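Phage-related conserved hypothetical protein, BB2244 (Bordetella bronchiseptica, PDB 2BDV) is of unknown function but belongs to the SRAP family, relatives of which attach covalently to abasic sites in single-stranded DNA. Local coordinates at residues R94-A99 and R175-P180; V167-E172 and K188-A193. All coordinates share one frame; numbering follows the deposited sequence.

How the interactions relate
From the N terminus the chain first reaches strand 94-99, an outer strand of the mixed sheet. Interaction 1 brings helix 171-178 onto it and closes a loop of 75 residues, which includes strands 126-133 and 147-151 of the same sheet. Residues 167-172 fall within that loop. They meet residues 188-193 beyond it in interaction 2, a closure of 15 residues. The two contacts therefore cross along the chain. Helix 171-178 takes part in both and joins them physically. Trp177 touches Leu191 and Leu169, and Glu176 touches Ile190. Together they tie the sheet to both helices, 171-178 and 184-191.

Interaction 1 (R94-A99 and R175-P180); sequences RILVPA and REWVDP
Arg94 lies over one face of the Trp177 indole. Its CD sits 3.5 Å from the centroid of the six-membered ring of Trp177, almost on the ring normal, in a CH-pi contact. CB and CG of Arg94 also line this face. The chain then bends at chi3 (-61°), which lifts the guanidinium away from the ring face and brings NE to Trp177 O. The guanidinium and ring planes are 61° apart, so the two groups are not stacked. NE of Arg94 gives a short, nearly straight bond to Trp177 O at 2.7 Å, in the planes of both the guanidinium and the carbonyl. NH2 of Arg94 makes a weak, bent bond to Asp179 O at 3.1 Å.

The Trp177 side chain answers with a bond back to the strand. With CG anti to the backbone N (chi1 174°), the ring reaches the strand, and NE1 of Trp177 donates to Ile95 O at 3.0 Å. The acceptor is in the ring plane, but the donor stands above the carbonyl plane. Leu96 approaches the five-membered ring obliquely, with CD2 of Leu96 3.7 Å from CD1 of Trp177. CD1 of Leu96 meets CB of Val178 at 4.2 Å.

Outside the two segments, Arg94 NH1 bonds to Ile90 O, and Leu132 and Ala187 pack against both Arg94 and Trp177. The buried guanidinium is thus met by main-chain carbonyls. One is Trp177 O, in the last turn of helix 171-178, and another, weakly held, is Asp179 O just beyond the helix. A positive charge here would probably be favoured by the helix dipole.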
loop_
_atom_site.group_PDB
_atom_site.type_symbol
_atom_site.label_atom_id
_atom_site.label_comp_id
_atom_site.label_asym_id
_atom_site.label_seq_id
_atom_site.Cartn_x
_atom_site.Cartn_y
_atom_site.Cartn_z
ATOM N N ARG A 94 9.279 6.411 4.952
ATOM C CA ARG A 94 8.616 6.384 3.645
ATOM C C ARG A 94 9.070 5.233 2.742
ATOM O O ARG A 94 10.257 5.084 2.446
ATOM C CB ARG A 94 8.823 7.715 2.909
ATOM C CG ARG A 94 8.301 8.951 3.651
ATOM C CD ARG A 94 8.340 10.198 2.750
ATOM N NE ARG A 94 9.698 10.514 2.307
ATOM C CZ ARG A 94 10.511 11.370 2.918
ATOM N NH1 ARG A 94 10.110 12.019 4.008
ATOM N NH2 ARG A 94 11.728 11.565 2.445
ATOM N N ILE A 95 8.112 4.420 2.315
ATOM C CA ILE A 95 8.396 3.289 1.441
ATOM C C ILE A 95 7.353 3.204 0.331
ATOM O O ILE A 95 6.349 3.918 0.337
ATOM C CB ILE A 95 8.358 1.947 2.215
ATOM C CG1 ILE A 95 6.914 1.605 2.604
ATOM C CG2 ILE A 95 9.215 2.043 3.472
ATOM C CD1 ILE A 95 6.686 0.133 2.984
ATOM N N LEU A 96 7.603 2.314 -0.617
ATOM C CA LEU A 96 6.683 2.087 -1.709
ATOM C C LEU A 96 6.330 0.605 -1.690
ATOM O O LEU A 96 7.171 -0.238 -1.376
ATOM C CB LEU A 96 7.327 2.456 -3.049
ATOM C CG LEU A 96 7.682 3.935 -3.181
ATOM C CD1 LEU A 96 8.714 4.147 -4.267
ATOM C CD2 LEU A 96 6.404 4.725 -3.472
ATOM N N VAL A 97 5.072 0.300 -1.996
ATOM C CA VAL A 97 4.604 -1.075 -2.058
ATOM C C VAL A 97 4.107 -1.326 -3.472
ATOM O O VAL A 97 3.033 -0.847 -3.859
ATOM C CB VAL A 97 3.426 -1.342 -1.098
ATOM C CG1 VAL A 97 2.966 -2.784 -1.253
ATOM C CG2 VAL A 97 3.839 -1.078 0.344
ATOM N N PRO A 98 4.881 -2.070 -4.272
ATOM C CA PRO A 98 4.473 -2.359 -5.647
ATOM C C PRO A 98 3.249 -3.277 -5.693
ATOM O O PRO A 98 3.066 -4.129 -4.817
ATOM C CB PRO A 98 5.721 -3.001 -6.239
ATOM C CG PRO A 98 6.345 -3.662 -5.070
ATOM C CD PRO A 98 6.213 -2.627 -3.994
ATOM N N ALA A 99 2.418 -3.088 -6.718
ATOM C CA ALA A 99 1.205 -3.874 -6.895
ATOM C C ALA A 99 0.627 -3.796 -8.309
ATOM O O ALA A 99 0.620 -2.740 -8.948
ATOM C CB ALA A 99 0.152 -3.423 -5.891
ATOM N N ARG A 175 10.015 8.143 -6.840
ATOM C CA ARG A 175 11.437 8.213 -6.522
ATOM C C ARG A 175 11.670 9.303 -5.499
ATOM O O ARG A 175 12.433 9.124 -4.559
ATOM C CB ARG A 175 12.271 8.531 -7.769
ATOM C CG ARG A 175 12.262 7.439 -8.802
ATOM C CD ARG A 175 12.838 7.895 -10.131
ATOM N NE ARG A 175 12.322 7.016 -11.175
ATOM C CZ ARG A 175 11.757 7.433 -12.298
ATOM N NH1 ARG A 175 11.640 8.733 -12.544
ATOM N NH2 ARG A 175 11.276 6.543 -13.154
ATOM N N GLU A 176 11.017 10.443 -5.681
ATOM C CA GLU A 176 11.196 11.534 -4.735
ATOM C C GLU A 176 10.698 11.105 -3.359
ATOM O O GLU A 176 11.326 11.408 -2.356
ATOM C CB GLU A 176 10.434 12.762 -5.196
ATOM C CG GLU A 176 11.196 14.053 -5.019
ATOM C CD GLU A 176 10.384 15.228 -5.501
ATOM O OE1 GLU A 176 9.593 15.029 -6.447
ATOM O OE2 GLU A 176 10.534 16.341 -4.952
ATOM N N TRP A 177 9.576 10.388 -3.322
ATOM C CA TRP A 177 9.017 9.924 -2.061
ATOM C C TRP A 177 9.993 9.055 -1.258
ATOM O O TRP A 177 10.169 9.276 -0.065
ATOM C CB TRP A 177 7.706 9.164 -2.326
ATOM C CG TRP A 177 7.083 8.491 -1.117
ATOM C CD1 TRP A 177 7.128 7.157 -0.807
ATOM C CD2 TRP A 177 6.279 9.109 -0.104
ATOM N NE1 TRP A 177 6.396 6.906 0.332
ATOM C CE2 TRP A 177 5.870 8.085 0.788
ATOM C CE3 TRP A 177 5.866 10.427 0.142
ATOM C CZ2 TRP A 177 5.061 8.342 1.905
ATOM C CZ3 TRP A 177 5.063 10.679 1.251
ATOM C CH2 TRP A 177 4.671 9.639 2.120
ATOM N N VAL A 178 10.647 8.092 -1.906
ATOM C CA VAL A 178 11.578 7.204 -1.202
ATOM C C VAL A 178 12.965 7.818 -0.912
ATOM O O VAL A 178 13.734 7.274 -0.117
ATOM C CB VAL A 178 11.763 5.861 -1.981
ATOM C CG1 VAL A 178 12.392 6.126 -3.352
ATOM C CG2 VAL A 178 12.657 4.909 -1.189
ATOM N N ASP A 179 13.265 8.951 -1.550
ATOM C CA ASP A 179 14.541 9.670 -1.397
ATOM C C ASP A 179 14.647 10.303 -0.005
ATOM O O ASP A 179 13.970 11.291 0.296
ATOM C CB ASP A 179 14.647 10.757 -2.485
ATOM C CG ASP A 179 16.058 11.351 -2.620
ATOM O OD1 ASP A 179 16.364 11.887 -3.711
ATOM O OD2 ASP A 179 16.845 11.302 -1.652
ATOM N N PRO A 180 15.514 9.748 0.855
ATOM C CA PRO A 180 15.703 10.256 2.215
ATOM C C PRO A 180 16.038 11.752 2.275
ATOM O O PRO A 180 15.845 12.397 3.305
ATOM C CB PRO A 180 16.823 9.370 2.758
ATOM C CG PRO A 180 17.610 9.031 1.543
ATOM C CD PRO A 180 16.546 8.754 0.511
#

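Interaction 2 (V167-E172 and K188-A193); sequences VALPPE and KEILRA
Leu169 and Ile190 make the apolar part of this buried contact. Leu169 CD2 lies 3.8 Å from Ile190 CG2, and CD1 of Leu169 is a little farther from the same methyl. The two side chains meet at about a right angle. In Ile190, CG2 is anti to the backbone N, and this branch does the touching. The other branch ends in CD1, which packs on Glu176 and Trp177 of helix 171-178.

A second group of contacts sets carbon against main-chain oxygen. CG1 of Val167, anti to its own N (chi1 178°), presses on Leu191 O at 3.2 Å, a tight approach. Leu169 CD2 rests 3.5 Å from Ile190 O. That oxygen is not left without a polar partner, because Ala193 N bonds to it at 2.8 Å within the turn. Pro170 CD comes 3.9 Å from Ala193 O. These are van der Waals contacts, without a hydrogen bond between the segments.

The polar ties of residues 167-169 go elsewhere. Val167 pairs through its backbone with Ala130 and Val150, Ala168 with Leu195, and Leu169 with Leu128. CB of Leu191 points away from residues 167-172, but the rest of its side chain turns back towards them. It also packs on Leu76, Ile79 and Trp177.

Pro170 is the N-cap residue of helix 171-178, so the contact joins the lead-in to this helix with the last turn of helix 184-191. This is the arrangement of a helical hairpin: two consecutive helices, roughly antiparallel, with the start of one beside the finish of the next, here set against strand 126-133.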
loop_
_atom_site.group_PDB
_atom_site.type_symbol
_atom_site.label_atom_id
_atom_site.label_comp_id
_atom_site.label_asym_id
_atom_site.label_seq_id
_atom_site.Cartn_x
_atom_site.Cartn_y
_atom_site.Cartn_z
ATOM N N VAL A 167 -3.067 5.442 -2.462
ATOM C CA VAL A 167 -2.464 6.521 -3.228
ATOM C C VAL A 167 -1.337 5.976 -4.099
ATOM O O VAL A 167 -0.280 5.607 -3.596
ATOM C CB VAL A 167 -1.905 7.612 -2.289
ATOM C CG1 VAL A 167 -1.238 8.715 -3.103
ATOM C CG2 VAL A 167 -3.027 8.184 -1.439
ATOM N N ALA A 168 -1.576 5.909 -5.405
ATOM C CA ALA A 168 -0.562 5.424 -6.327
ATOM C C ALA A 168 0.180 6.632 -6.882
ATOM O O ALA A 168 -0.435 7.636 -7.252
ATOM C CB ALA A 168 -1.203 4.627 -7.462
ATOM N N LEU A 169 1.502 6.526 -6.956
ATOM C CA LEU A 169 2.322 7.622 -7.438
ATOM C C LEU A 169 3.021 7.350 -8.765
ATOM O O LEU A 169 3.344 6.211 -9.093
ATOM C CB LEU A 169 3.395 7.958 -6.399
ATOM C CG LEU A 169 3.008 8.325 -4.963
ATOM C CD1 LEU A 169 4.267 8.305 -4.122
ATOM C CD2 LEU A 169 2.333 9.696 -4.905
ATOM N N PRO A 170 3.257 8.409 -9.556
ATOM C CA PRO A 170 3.943 8.242 -10.842
ATOM C C PRO A 170 5.394 7.878 -10.482
ATOM O O PRO A 170 5.869 8.216 -9.393
ATOM C CB PRO A 170 3.856 9.634 -11.474
ATOM C CG PRO A 170 2.642 10.248 -10.830
ATOM C CD PRO A 170 2.755 9.786 -9.400
ATOM N N PRO A 171 6.106 7.183 -11.377
ATOM C CA PRO A 171 7.494 6.807 -11.087
ATOM C C PRO A 171 8.382 7.975 -10.637
ATOM O O PRO A 171 9.199 7.834 -9.719
ATOM C CB PRO A 171 7.961 6.189 -12.396
ATOM C CG PRO A 171 6.715 5.528 -12.905
ATOM C CD PRO A 171 5.622 6.543 -12.611
ATOM N N GLU A 172 8.225 9.126 -11.288
ATOM C CA GLU A 172 9.017 10.307 -10.952
ATOM C C GLU A 172 8.790 10.735 -9.497
ATOM O O GLU A 172 9.740 10.982 -8.758
ATOM C CB GLU A 172 8.662 11.494 -11.870
ATOM C CG GLU A 172 8.915 11.320 -13.384
ATOM C CD GLU A 172 7.682 10.862 -14.162
ATOM O OE1 GLU A 172 7.560 11.217 -15.356
ATOM O OE2 GLU A 172 6.838 10.139 -13.585
ATOM N N LYS A 188 4.655 15.509 1.926
ATOM C CA LYS A 188 3.226 15.716 2.066
ATOM C C LYS A 188 2.582 16.172 0.755
ATOM O O LYS A 188 1.499 15.713 0.409
ATOM C CB LYS A 188 2.964 16.704 3.201
ATOM C CG LYS A 188 3.221 16.081 4.566
ATOM C CD LYS A 188 3.309 17.124 5.653
ATOM C CE LYS A 188 3.611 16.491 6.994
ATOM N NZ LYS A 188 3.999 17.533 7.992
ATOM N N GLU A 189 3.250 17.057 0.021
ATOM C CA GLU A 189 2.721 17.531 -1.256
ATOM C C GLU A 189 2.564 16.379 -2.253
ATOM O O GLU A 189 1.516 16.222 -2.884
ATOM C CB GLU A 189 3.646 18.594 -1.863
ATOM C CG GLU A 189 3.582 19.969 -1.198
ATOM C CD GLU A 189 4.586 20.948 -1.785
ATOM O OE1 GLU A 189 4.509 22.160 -1.466
ATOM O OE2 GLU A 189 5.462 20.501 -2.563
ATOM N N ILE A 190 3.618 15.579 -2.391
ATOM C CA ILE A 190 3.624 14.443 -3.308
ATOM C C ILE A 190 2.425 13.530 -3.062
ATOM O O ILE A 190 1.782 13.061 -3.997
ATOM C CB ILE A 190 4.919 13.614 -3.146
ATOM C CG1 ILE A 190 6.127 14.453 -3.567
ATOM C CG2 ILE A 190 4.851 12.347 -3.996
ATOM C CD1 ILE A 190 7.449 13.728 -3.452
ATOM N N LEU A 191 2.133 13.303 -1.791
ATOM C CA LEU A 191 1.049 12.433 -1.392
ATOM C C LEU A 191 -0.298 12.715 -2.041
ATOM O O LEU A 191 -1.096 11.799 -2.220
ATOM C CB LEU A 191 0.912 12.465 0.121
ATOM C CG LEU A 191 0.884 11.095 0.788
ATOM C CD1 LEU A 191 1.846 10.119 0.113
ATOM C CD2 LEU A 191 1.227 11.282 2.244
ATOM N N ARG A 192 -0.564 13.967 -2.394
ATOM C CA ARG A 192 -1.840 14.284 -3.024
ATOM C C ARG A 192 -1.783 14.297 -4.544
ATOM O O ARG A 192 -2.737 14.709 -5.206
ATOM C CB ARG A 192 -2.387 15.618 -2.516
ATOM C CG ARG A 192 -1.386 16.749 -2.469
ATOM C CD ARG A 192 -2.077 18.029 -2.031
ATOM N NE ARG A 192 -3.060 17.797 -0.969
ATOM C CZ ARG A 192 -2.778 17.286 0.227
ATOM N NH1 ARG A 192 -1.531 16.942 0.525
ATOM N NH2 ARG A 192 -3.743 17.134 1.134
ATOM N N ALA A 193 -0.666 13.840 -5.097
ATOM C CA ALA A 193 -0.512 13.788 -6.544
ATOM C C ALA A 193 -0.729 12.357 -7.018
ATOM O O ALA A 193 -0.133 11.922 -7.998
ATOM C CB ALA A 193 0.873 14.270 -6.945
#